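Local coordinates for VirX1 (Cyanophage Syn10, PDB 6QGM), which iodinates diverse substrates as a marine viral halogenase, probably by the flavin-dependent chemistry of the tryptophan halogenase family, at residues S99-F104 against I154-F159; Q107-G110 against G115-A118; T129-R132 against N137-L140; P353-G358 against A404-Y409; N453-N458 against F464-H469. All blocks are in the same frame, centred on the assembly; numbering follows the deposited sequence.

Contact 1 (S99-F104 against I154-F159); sequences SLDVSF and IPNFNF
Asp101 carries the loop 99-104 side of this contact and meets Pro155 and Asn156, the two central residues of a type II beta turn spanning Ile154 to Phe157. Its CG stands anti to the backbone N (chi1 -173°), which sends the carboxylate across to the turn. Starting from the backbone, CB of Asp101 lies 3.7 Å from OD1 of Asn156. One bond further, Asp101 CG is nearer the same oxygen, at 3.4 Å. At the tip, Asp101 OD2 meets both Pro155 CB, at 3.3 Å, and Asn156 OD1, at 3.5 Å. Asp101 OD1 also stays near the Asn156 amide, but accepts from Ser103 N of its own loop at 2.8 Å, closing an Asx turn. The carboxylate and the Asn156 amide stand almost perpendicular, 87° apart. Asn156 takes the positive-phi position of the turn, and Pro155 also touches Met508 of helix 494-512. OD1 is engaged inside segment 99-104, and no hydrogen bond to the turn is found, which makes the contact one of packing as modelled. The oxygen-to-oxygen approach must be read cautiously because amide O and N are hard to distinguish at 2.75 Å.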
# COMPACT_ATOMS: atom_id res chain seq x y z
N SER B 99 11.30 -17.25 -12.45
CA SER B 99 9.82 -17.23 -12.60
C SER B 99 9.30 -18.66 -12.76
O SER B 99 10.09 -19.53 -13.14
CB SER B 99 9.38 -16.38 -13.77
OG SER B 99 9.94 -16.86 -15.00
N LEU B 100 8.03 -18.87 -12.43
CA LEU B 100 7.29 -20.13 -12.62
C LEU B 100 7.10 -20.37 -14.13
O LEU B 100 6.55 -19.47 -14.79
CB LEU B 100 5.92 -20.02 -11.93
CG LEU B 100 5.90 -20.29 -10.43
CD1 LEU B 100 6.60 -19.19 -9.65
CD2 LEU B 100 4.46 -20.44 -9.96
N ASP B 101 7.51 -21.54 -14.63
CA ASP B 101 7.19 -21.99 -16.01
C ASP B 101 5.67 -22.18 -16.14
O ASP B 101 5.11 -23.04 -15.46
CB ASP B 101 7.95 -23.28 -16.35
CG ASP B 101 7.80 -23.70 -17.80
OD1 ASP B 101 6.79 -23.30 -18.41
OD2 ASP B 101 8.69 -24.39 -18.30
N VAL B 102 5.04 -21.42 -17.03
CA VAL B 102 3.55 -21.36 -17.20
C VAL B 102 3.09 -22.36 -18.27
O VAL B 102 1.89 -22.37 -18.56
CB VAL B 102 3.10 -19.92 -17.54
CG1 VAL B 102 3.40 -18.97 -16.40
CG2 VAL B 102 3.71 -19.39 -18.82
N SER B 103 3.98 -23.20 -18.81
CA SER B 103 3.75 -24.03 -20.03
C SER B 103 2.47 -24.87 -19.93
O SER B 103 1.74 -24.91 -20.95
CB SER B 103 4.93 -24.91 -20.34
OG SER B 103 6.07 -24.10 -20.62
N PHE B 104 2.18 -25.50 -18.78
CA PHE B 104 1.04 -26.44 -18.62
C PHE B 104 -0.11 -25.80 -17.84
O PHE B 104 -1.07 -26.51 -17.49
CB PHE B 104 1.52 -27.75 -17.99
CG PHE B 104 2.43 -28.54 -18.88
CD1 PHE B 104 3.79 -28.25 -18.95
CD2 PHE B 104 1.93 -29.58 -19.67
CE1 PHE B 104 4.61 -28.98 -19.80
CE2 PHE B 104 2.75 -30.30 -20.51
CZ PHE B 104 4.09 -30.00 -20.58
N ILE B 154 16.04 -28.15 -21.28
CA ILE B 154 15.45 -28.00 -19.92
C ILE B 154 14.73 -26.65 -19.90
O ILE B 154 15.36 -25.60 -19.93
CB ILE B 154 16.53 -28.16 -18.83
CG1 ILE B 154 17.18 -29.55 -18.90
CG2 ILE B 154 15.97 -27.85 -17.45
CD1 ILE B 154 16.32 -30.70 -18.36
N PRO B 155 13.37 -26.63 -19.92
CA PRO B 155 12.63 -25.38 -20.08
C PRO B 155 12.88 -24.36 -18.97
O PRO B 155 12.85 -24.76 -17.82
CB PRO B 155 11.16 -25.81 -20.03
CG PRO B 155 11.18 -27.28 -20.39
CD PRO B 155 12.49 -27.80 -19.86
N ASN B 156 13.14 -23.10 -19.34
CA ASN B 156 13.14 -21.94 -18.41
C ASN B 156 14.25 -22.07 -17.36
O ASN B 156 14.09 -21.51 -16.27
CB ASN B 156 11.76 -21.75 -17.75
CG ASN B 156 10.88 -20.79 -18.52
OD1 ASN B 156 9.71 -21.07 -18.81
ND2 ASN B 156 11.44 -19.64 -18.88
N PHE B 157 15.35 -22.74 -17.70
CA PHE B 157 16.56 -22.92 -16.86
C PHE B 157 17.74 -22.24 -17.54
O PHE B 157 18.02 -22.56 -18.71
CB PHE B 157 16.86 -24.40 -16.65
CG PHE B 157 18.19 -24.68 -15.99
CD1 PHE B 157 18.42 -24.34 -14.66
CD2 PHE B 157 19.20 -25.31 -16.71
CE1 PHE B 157 19.64 -24.60 -14.06
CE2 PHE B 157 20.41 -25.58 -16.09
CZ PHE B 157 20.64 -25.23 -14.78
N ASN B 158 18.43 -21.36 -16.81
CA ASN B 158 19.61 -20.59 -17.27
C ASN B 158 20.79 -20.97 -16.36
O ASN B 158 20.82 -20.49 -15.23
CB ASN B 158 19.27 -19.10 -17.30
CG ASN B 158 20.45 -18.18 -17.52
OD1 ASN B 158 21.61 -18.52 -17.26
ND2 ASN B 158 20.15 -16.99 -17.99
N PHE B 159 21.70 -21.82 -16.85
CA PHE B 159 22.80 -22.44 -16.05
C PHE B 159 23.49 -21.37 -15.19
O PHE B 159 23.56 -21.57 -13.97
CB PHE B 159 23.76 -23.19 -16.97
CG PHE B 159 24.96 -23.73 -16.23
CD1 PHE B 159 24.86 -24.87 -15.45
CD2 PHE B 159 26.19 -23.08 -16.29
CE1 PHE B 159 25.95 -25.36 -14.75
CE2 PHE B 159 27.27 -23.56 -15.57
CZ PHE B 159 27.15 -24.70 -14.81

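Contact 2 (Q107-G110 against G115-A118); sequences QTDG and GKLA
Asp109 and Lys116 face each other between the loop leading to helix 113-120 and the helix itself, with their CA atoms 8.7 Å apart. Both side chains leave the backbone in the same way, CG anti to the carbonyl carbon, and then meet at about a right angle. In the lysine, chi1 (-67°) and an extended chi2 lay the methylene chain on the carboxylate: Lys116 CD is 3.3 Å from Asp109 OD2. The bend at chi3 (64°) then turns CE and NZ along the carboxylate. The amine reaches the same oxygen in a salt bridge whose hydrogen bond is weak, Lys116 NZ to Asp109 OD2 being 3.4 Å. The other carboxylate oxygen is more distant, with Asp109 OD1 3.8 Å from Lys116 NZ. Each polar end has a firmer partner elsewhere: Lys116 NZ forms a salt bridge with Asp491, and Asp109 OD2 is hydrogen-bonded to the hydroxyl of Tyr494. Just 80 Å² is buried between the segments, consistent with one pair doing the work. The arrangement is a weak salt bridge local in sequence, between the loop before helix 113-120 and its first turn, within a polar cluster that includes Asp491 and Tyr494, just before and at the start of helix 494-512.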
# COMPACT_ATOMS: atom_id res chain seq x y z
N GLN B 107 -5.11 -21.31 -19.07
CA GLN B 107 -5.21 -19.87 -19.40
C GLN B 107 -5.96 -19.15 -18.28
O GLN B 107 -5.46 -18.11 -17.84
CB GLN B 107 -5.96 -19.68 -20.73
CG GLN B 107 -5.82 -18.29 -21.32
CD GLN B 107 -4.61 -18.16 -22.22
OE1 GLN B 107 -4.10 -19.12 -22.81
NE2 GLN B 107 -4.16 -16.92 -22.36
N THR B 108 -7.09 -19.71 -17.81
CA THR B 108 -8.06 -19.06 -16.89
C THR B 108 -7.59 -19.21 -15.44
O THR B 108 -7.83 -18.26 -14.66
CB THR B 108 -9.48 -19.58 -17.10
OG1 THR B 108 -9.47 -21.00 -17.01
CG2 THR B 108 -10.05 -19.19 -18.45
N ASP B 109 -6.94 -20.31 -15.06
CA ASP B 109 -6.57 -20.61 -13.65
C ASP B 109 -5.12 -20.19 -13.35
O ASP B 109 -4.78 -20.15 -12.17
CB ASP B 109 -6.78 -22.08 -13.31
CG ASP B 109 -8.23 -22.51 -13.34
OD1 ASP B 109 -9.07 -21.78 -12.79
OD2 ASP B 109 -8.51 -23.58 -13.93
N GLY B 110 -4.28 -19.93 -14.36
CA GLY B 110 -2.87 -19.53 -14.15
C GLY B 110 -2.19 -20.42 -13.12
O GLY B 110 -2.26 -21.65 -13.27
N GLY B 115 -2.90 -26.83 -8.21
CA GLY B 115 -3.84 -27.09 -7.11
C GLY B 115 -5.10 -27.80 -7.58
O GLY B 115 -5.52 -28.74 -6.88
N LYS B 116 -5.70 -27.39 -8.71
CA LYS B 116 -6.91 -28.06 -9.26
C LYS B 116 -6.55 -29.50 -9.65
O LYS B 116 -7.35 -30.40 -9.32
CB LYS B 116 -7.51 -27.26 -10.42
CG LYS B 116 -8.10 -25.93 -10.00
CD LYS B 116 -8.83 -25.18 -11.09
CE LYS B 116 -10.06 -25.89 -11.61
NZ LYS B 116 -11.07 -24.93 -12.13
N LEU B 117 -5.39 -29.71 -10.29
CA LEU B 117 -4.87 -31.06 -10.64
C LEU B 117 -4.77 -31.92 -9.37
O LEU B 117 -5.23 -33.08 -9.40
CB LEU B 117 -3.51 -30.94 -11.34
CG LEU B 117 -3.54 -30.45 -12.78
CD1 LEU B 117 -2.14 -30.25 -13.33
CD2 LEU B 117 -4.30 -31.43 -13.65
N ALA B 118 -4.18 -31.36 -8.31
CA ALA B 118 -3.99 -32.01 -6.99
C ALA B 118 -5.34 -32.46 -6.42
O ALA B 118 -5.40 -33.57 -5.86
CB ALA B 118 -3.27 -31.08 -6.06

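Contact 3 (T129-R132 against N137-L140); sequences TFAR and NTYL
Arg132 and Thr138 are the closest backbone positions here, their CA atoms 5.6 Å apart, where the weakly bonded helix 129-134 gives way within two residues to helix 137-143. The motif is a pair of consecutive short helices joined by a tight turn, so the end of one meets the beginning of the other. Thr138 touches the preceding helix with both of its branches. Its CG2 stands anti to the backbone N, and this methyl packs against that helix, lying 3.9 Å from Ala131 CB and also 3.9 Å from Arg132 CG. The hydroxyl branch, beside its own backbone N (chi1 -50°), brings Thr138 OG1 to 3.2 Å from Ala131 O, a proximity that does not qualify as a hydrogen bond. The partner that holds this hydroxyl is the carbonyl O of Asn135, in the turn between the helices. Arg132 crosses Thr138 at about a right angle, offering its aliphatic stem; the chain bends at chi2, and its NE makes a salt bridge with Glu142, one turn further along helix 137-143. The Arg132-Glu142 salt bridge thus also links the two helices. Helix 494-512 covers this side, Trp501 touching both Arg132 and Tyr139. Some 202 Å² is buried in all; Tyr139 takes part through CE2, CZ and OH. There the phenol reaches back to the last residue of segment 129-132, with Tyr139 OH 3.6 Å from Arg132 O and 4.1 Å from Arg132 CB.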
# COMPACT_ATOMS: atom_id res chain seq x y z
N THR B 129 4.94 -32.67 -6.54
CA THR B 129 4.73 -32.48 -8.00
C THR B 129 4.58 -31.00 -8.35
O THR B 129 4.75 -30.69 -9.57
CB THR B 129 3.53 -33.27 -8.55
OG1 THR B 129 2.34 -32.80 -7.92
CG2 THR B 129 3.72 -34.77 -8.38
N PHE B 130 4.28 -30.11 -7.39
CA PHE B 130 4.15 -28.66 -7.67
C PHE B 130 5.45 -28.15 -8.30
O PHE B 130 5.39 -27.48 -9.38
CB PHE B 130 3.81 -27.82 -6.44
CG PHE B 130 3.86 -26.34 -6.72
CD1 PHE B 130 2.85 -25.72 -7.43
CD2 PHE B 130 4.96 -25.57 -6.33
CE1 PHE B 130 2.91 -24.36 -7.71
CE2 PHE B 130 5.01 -24.21 -6.59
CZ PHE B 130 3.99 -23.61 -7.30
N ALA B 131 6.60 -28.46 -7.68
CA ALA B 131 7.91 -27.95 -8.13
C ALA B 131 8.19 -28.46 -9.55
O ALA B 131 8.59 -27.66 -10.41
CB ALA B 131 8.98 -28.37 -7.14
N ARG B 132 7.96 -29.76 -9.79
CA ARG B 132 8.14 -30.41 -11.11
C ARG B 132 7.26 -29.70 -12.13
O ARG B 132 7.70 -29.54 -13.26
CB ARG B 132 7.73 -31.88 -11.06
CG ARG B 132 8.31 -32.64 -9.88
CD ARG B 132 8.80 -33.99 -10.32
NE ARG B 132 9.10 -34.81 -9.16
CZ ARG B 132 8.31 -35.75 -8.67
NH1 ARG B 132 7.15 -36.03 -9.23
NH2 ARG B 132 8.71 -36.43 -7.60
N ASN B 137 14.27 -27.14 -13.37
CA ASN B 137 15.50 -27.19 -12.55
C ASN B 137 15.30 -28.32 -11.53
O ASN B 137 16.27 -29.03 -11.26
CB ASN B 137 15.83 -25.83 -11.92
CG ASN B 137 17.29 -25.67 -11.57
OD1 ASN B 137 18.10 -26.57 -11.82
ND2 ASN B 137 17.65 -24.52 -11.01
N THR B 138 14.07 -28.48 -11.04
CA THR B 138 13.62 -29.57 -10.12
C THR B 138 14.15 -30.94 -10.57
O THR B 138 14.61 -31.70 -9.70
CB THR B 138 12.09 -29.62 -10.05
OG1 THR B 138 11.63 -28.29 -9.80
CG2 THR B 138 11.56 -30.58 -9.01
N TYR B 139 14.10 -31.25 -11.86
CA TYR B 139 14.52 -32.56 -12.43
C TYR B 139 16.03 -32.76 -12.27
O TYR B 139 16.44 -33.89 -11.96
CB TYR B 139 14.14 -32.67 -13.91
CG TYR B 139 12.66 -32.63 -14.18
CD1 TYR B 139 11.88 -33.74 -13.94
CD2 TYR B 139 12.06 -31.51 -14.71
CE1 TYR B 139 10.52 -33.72 -14.18
CE2 TYR B 139 10.70 -31.48 -14.99
CZ TYR B 139 9.93 -32.60 -14.73
OH TYR B 139 8.58 -32.59 -14.98
N LEU B 140 16.83 -31.71 -12.53
CA LEU B 140 18.31 -31.74 -12.36
C LEU B 140 18.60 -32.08 -10.89
O LEU B 140 19.39 -33.01 -10.62
CB LEU B 140 18.91 -30.38 -12.73
CG LEU B 140 18.72 -29.95 -14.19
CD1 LEU B 140 19.35 -28.57 -14.45
CD2 LEU B 140 19.26 -31.00 -15.15

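Contact 4 (P353-G358 against A404-Y409); sequences PLESTG and AMHYAY
Leu354 and His406 mark the nearest backbone approach, with CA atoms 8.5 Å apart between a loop without regular structure and the last turn of helix 382-408, so side chains alone bridge the gap. Leu354 sends CG anti to its own N (chi1 -174°) and slides past His406 in the opposite direction. Its CD2 methyl touches two aromatic side chains, 3.6 Å from His406 CB and 4.0 Å from Tyr407 CE2, meeting both rings obliquely. Beside it, Glu355 folds at chi2 (-62°), which turns its carboxylate toward the imidazole. His406 NE2 donates to Glu355 OE2, which sits at the ring edge near its plane; the modelled separation is improbably short, and at 2.75 Å its exact value carries no weight. Carboxylate and ring planes are inclined by 54°. The other nitrogen, ND1 of His406, is hydrogen-bonded to the carbonyl O of Phe402 one turn earlier, while Tyr407 OH pairs with Glu352. The loop sequence Pro-Leu-Glu-Ser-Thr-Gly matches the stretch that borders the halide site in flavin-dependent tryptophan halogenases, so segment 353-358 probably lines the active site, as in relatives. Partners at both nitrogens, the Glu355 bond being doubtful in length, would restrict rotation of the imidazole, and His406 may in turn help to orient the Glu355 carboxylate within a buried setting.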
# COMPACT_ATOMS: atom_id res chain seq x y z
N PRO B 353 20.43 -20.73 8.36
CA PRO B 353 20.52 -20.89 6.89
C PRO B 353 19.54 -21.90 6.27
O PRO B 353 19.94 -22.65 5.42
CB PRO B 353 21.97 -21.34 6.70
CG PRO B 353 22.20 -22.20 7.94
CD PRO B 353 21.47 -21.48 9.07
N LEU B 354 18.28 -21.87 6.69
CA LEU B 354 17.20 -22.75 6.17
C LEU B 354 16.86 -22.33 4.72
O LEU B 354 16.40 -23.20 3.95
CB LEU B 354 15.97 -22.64 7.08
CG LEU B 354 14.84 -23.61 6.75
CD1 LEU B 354 15.30 -25.05 6.86
CD2 LEU B 354 13.64 -23.38 7.65
N GLU B 355 17.08 -21.06 4.38
CA GLU B 355 16.90 -20.56 3.00
C GLU B 355 18.27 -20.10 2.46
O GLU B 355 18.31 -19.21 1.61
CB GLU B 355 15.81 -19.48 3.00
CG GLU B 355 14.42 -20.05 2.91
CD GLU B 355 14.11 -20.83 1.63
OE1 GLU B 355 14.68 -20.46 0.57
OE2 GLU B 355 13.31 -21.82 1.70
N SER B 356 19.33 -20.76 2.90
CA SER B 356 20.72 -20.59 2.40
C SER B 356 21.04 -19.11 2.35
O SER B 356 21.56 -18.63 1.34
CB SER B 356 20.88 -21.24 1.05
OG SER B 356 20.47 -22.60 1.10
N THR B 357 20.73 -18.43 3.44
CA THR B 357 20.68 -16.95 3.55
C THR B 357 21.98 -16.48 4.26
O THR B 357 22.22 -15.26 4.28
CB THR B 357 19.30 -16.57 4.11
OG1 THR B 357 19.15 -15.16 4.21
CG2 THR B 357 18.96 -17.24 5.43
N GLY B 358 22.82 -17.42 4.72
CA GLY B 358 24.14 -17.19 5.32
C GLY B 358 24.84 -15.94 4.79
O GLY B 358 25.05 -15.02 5.56
N ALA B 404 10.44 -18.25 8.83
CA ALA B 404 9.43 -18.57 9.86
C ALA B 404 8.26 -19.35 9.24
O ALA B 404 7.73 -20.25 9.92
CB ALA B 404 8.94 -17.31 10.55
N MET B 405 7.90 -19.06 7.98
CA MET B 405 6.76 -19.72 7.29
C MET B 405 7.02 -21.21 7.08
O MET B 405 6.04 -21.97 7.07
CB MET B 405 6.48 -19.05 5.94
CG MET B 405 5.75 -17.73 6.08
SD MET B 405 5.19 -17.05 4.52
CE MET B 405 4.41 -15.54 5.06
N HIS B 406 8.29 -21.62 6.95
CA HIS B 406 8.71 -23.05 6.81
C HIS B 406 8.27 -23.86 8.03
O HIS B 406 7.98 -25.06 7.87
CB HIS B 406 10.23 -23.18 6.65
CG HIS B 406 10.78 -22.60 5.39
ND1 HIS B 406 10.60 -21.28 5.05
CD2 HIS B 406 11.53 -23.13 4.41
CE1 HIS B 406 11.20 -21.03 3.90
NE2 HIS B 406 11.78 -22.16 3.49
N TYR B 407 8.27 -23.24 9.21
CA TYR B 407 7.89 -23.86 10.50
C TYR B 407 6.37 -23.76 10.68
O TYR B 407 5.72 -24.76 10.99
CB TYR B 407 8.62 -23.19 11.67
CG TYR B 407 10.12 -23.33 11.68
CD1 TYR B 407 10.71 -24.50 12.13
CD2 TYR B 407 10.95 -22.30 11.28
CE1 TYR B 407 12.09 -24.65 12.15
CE2 TYR B 407 12.32 -22.42 11.29
CZ TYR B 407 12.90 -23.61 11.73
OH TYR B 407 14.26 -23.75 11.77
N ALA B 408 5.84 -22.55 10.47
CA ALA B 408 4.48 -22.14 10.84
C ALA B 408 3.43 -23.07 10.22
O ALA B 408 2.41 -23.34 10.89
CB ALA B 408 4.26 -20.71 10.40
N TYR B 409 3.68 -23.53 8.99
CA TYR B 409 2.70 -24.26 8.14
C TYR B 409 2.96 -25.77 8.17
O TYR B 409 2.20 -26.48 7.53
CB TYR B 409 2.73 -23.68 6.73
CG TYR B 409 2.09 -22.32 6.66
CD1 TYR B 409 0.72 -22.19 6.74
CD2 TYR B 409 2.85 -21.17 6.54
CE1 TYR B 409 0.10 -20.95 6.66
CE2 TYR B 409 2.26 -19.92 6.49
CZ TYR B 409 0.88 -19.81 6.57
OH TYR B 409 0.29 -18.59 6.57

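Contact 5 (N453-N458 against F464-H469); sequences NTWHIN and FIIAGH
Trp455, in the connection between helix 441-451 and helix 462-468, brings its indole against the two neighbouring helix residues Ile466 and Ala467. Its six-membered ring does much of the touching: Trp455 CH2 is 3.8 Å from Ala467 CB, and Trp455 CZ2 is 3.9 Å from Ile466 CG1. At the pyrrole ring, Ile466 CD1 lies 3.7 Å from Trp455 NE1. The same methyl is 3.8 Å from Trp455 CE2, and both it and Ala467 CB approach the indole obliquely. Ile466 puts CG1 between the backbone N and the carbonyl carbon (chi1 65°), and the extended chi2 carries CD1 to NE1 and CE2 of the indole as the two side chains slide past each other in opposite directions. The structural element is a connection folded back on the helix that follows it: the nearest CA atoms, of Trp455 and Ala467, remain 10.4 Å apart, and the indole spans that distance. Polar bonds shape the connection around Trp455. Thr454 OG1 donates to Trp455 O at 2.8 Å, reaching a lone pair in the carbonyl plane at a C=O...donor angle of 136°. Asn112 accepts from Trp455 N through OD1 and meets Thr454 OG1 through ND2, while Pro473 and Thr449 also touch the indole.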
# COMPACT_ATOMS: atom_id res chain seq x y z
N ASN B 453 -9.06 -17.44 -2.23
CA ASN B 453 -8.88 -18.85 -2.67
C ASN B 453 -7.95 -18.91 -3.89
O ASN B 453 -8.25 -19.66 -4.84
CB ASN B 453 -10.23 -19.54 -2.92
CG ASN B 453 -11.10 -19.62 -1.67
OD1 ASN B 453 -12.31 -19.79 -1.74
ND2 ASN B 453 -10.49 -19.53 -0.51
N THR B 454 -6.83 -18.20 -3.84
CA THR B 454 -5.92 -18.02 -4.99
C THR B 454 -4.47 -17.94 -4.51
O THR B 454 -4.24 -17.43 -3.39
CB THR B 454 -6.27 -16.75 -5.79
OG1 THR B 454 -5.58 -16.78 -7.04
CG2 THR B 454 -5.89 -15.48 -5.08
N TRP B 455 -3.54 -18.39 -5.36
CA TRP B 455 -2.11 -18.02 -5.28
C TRP B 455 -1.83 -16.91 -6.29
O TRP B 455 -2.75 -16.51 -7.01
CB TRP B 455 -1.21 -19.25 -5.49
CG TRP B 455 -1.26 -20.23 -4.36
CD1 TRP B 455 -1.89 -20.08 -3.16
CD2 TRP B 455 -0.65 -21.53 -4.32
NE1 TRP B 455 -1.74 -21.20 -2.40
CE2 TRP B 455 -0.98 -22.11 -3.08
CE3 TRP B 455 0.12 -22.27 -5.22
CZ2 TRP B 455 -0.55 -23.38 -2.71
CZ3 TRP B 455 0.52 -23.53 -4.86
CH2 TRP B 455 0.22 -24.07 -3.61
N HIS B 456 -0.61 -16.42 -6.31
CA HIS B 456 -0.14 -15.28 -7.12
C HIS B 456 1.37 -15.45 -7.31
O HIS B 456 2.01 -16.03 -6.38
CB HIS B 456 -0.50 -13.97 -6.42
CG HIS B 456 -0.59 -12.80 -7.33
ND1 HIS B 456 0.48 -12.35 -8.08
CD2 HIS B 456 -1.64 -11.99 -7.63
CE1 HIS B 456 0.09 -11.32 -8.81
NE2 HIS B 456 -1.20 -11.07 -8.54
N ILE B 457 1.91 -15.03 -8.46
CA ILE B 457 3.37 -15.06 -8.73
C ILE B 457 4.08 -14.13 -7.73
O ILE B 457 5.27 -14.33 -7.51
CB ILE B 457 3.70 -14.71 -10.20
CG1 ILE B 457 2.86 -13.54 -10.71
CG2 ILE B 457 3.57 -15.94 -11.09
CD1 ILE B 457 3.39 -12.92 -11.96
N ASN B 458 3.35 -13.19 -7.11
CA ASN B 458 3.85 -12.31 -6.02
C ASN B 458 4.28 -13.10 -4.77
O ASN B 458 4.82 -12.45 -3.86
CB ASN B 458 2.79 -11.31 -5.57
CG ASN B 458 2.49 -10.27 -6.61
OD1 ASN B 458 3.26 -10.08 -7.55
ND2 ASN B 458 1.36 -9.60 -6.45
N PHE B 464 6.30 -22.60 -3.16
CA PHE B 464 6.99 -23.92 -3.09
C PHE B 464 6.88 -24.50 -1.67
O PHE B 464 6.75 -25.72 -1.52
CB PHE B 464 8.46 -23.79 -3.48
CG PHE B 464 8.68 -23.46 -4.93
CD1 PHE B 464 8.65 -24.45 -5.91
CD2 PHE B 464 8.88 -22.15 -5.32
CE1 PHE B 464 8.84 -24.13 -7.24
CE2 PHE B 464 9.08 -21.83 -6.65
CZ PHE B 464 9.03 -22.81 -7.61
N ILE B 465 6.93 -23.65 -0.66
CA ILE B 465 6.95 -24.03 0.79
C ILE B 465 5.55 -24.51 1.22
O ILE B 465 5.47 -25.64 1.74
CB ILE B 465 7.46 -22.86 1.65
CG1 ILE B 465 8.87 -22.41 1.23
CG2 ILE B 465 7.42 -23.22 3.13
CD1 ILE B 465 9.88 -23.53 1.09
N ILE B 466 4.51 -23.71 1.00
CA ILE B 466 3.11 -24.09 1.40
C ILE B 466 2.59 -25.24 0.51
O ILE B 466 1.82 -26.07 1.03
CB ILE B 466 2.16 -22.87 1.44
CG1 ILE B 466 1.94 -22.24 0.06
CG2 ILE B 466 2.65 -21.85 2.45
CD1 ILE B 466 0.97 -21.09 0.07
N ALA B 467 3.01 -25.32 -0.75
CA ALA B 467 2.75 -26.47 -1.65
C ALA B 467 3.31 -27.75 -1.02
O ALA B 467 2.55 -28.74 -0.91
CB ALA B 467 3.33 -26.25 -3.03
N GLY B 468 4.60 -27.72 -0.63
CA GLY B 468 5.33 -28.85 -0.04
C GLY B 468 4.75 -29.27 1.29
O GLY B 468 4.86 -30.46 1.64
N HIS B 469 4.15 -28.33 2.03
CA HIS B 469 3.51 -28.60 3.34
C HIS B 469 2.09 -29.14 3.13
O HIS B 469 1.44 -29.47 4.12
CB HIS B 469 3.51 -27.34 4.21
CG HIS B 469 4.79 -27.12 4.96
ND1 HIS B 469 5.52 -28.16 5.51
CD2 HIS B 469 5.45 -25.99 5.29
CE1 HIS B 469 6.57 -27.67 6.13
NE2 HIS B 469 6.55 -26.33 6.01

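Contacts 2 and 3 are both nested within the loop closed by contact 1. The centres of contacts 1 and 3 are about 10 Å apart, and Phe157 of the former packs on Asn137 and Leu140 of the latter. Contact 3 continues into contact 5, about 15 Å away between centres, through Phe130, whose CE1 is 3.8 Å from Trp455 CZ3 and which also packs against Phe464 and Ala467. From contact 5 the path leads to contact 4: His406 O and His469 NE2 probably hydrogen-bond at 2.7 Å, and both contacts reach the third subunit. Contact 2 is farthest from contact 4, the probable active-site neighbourhood, at about 27 Å between centres.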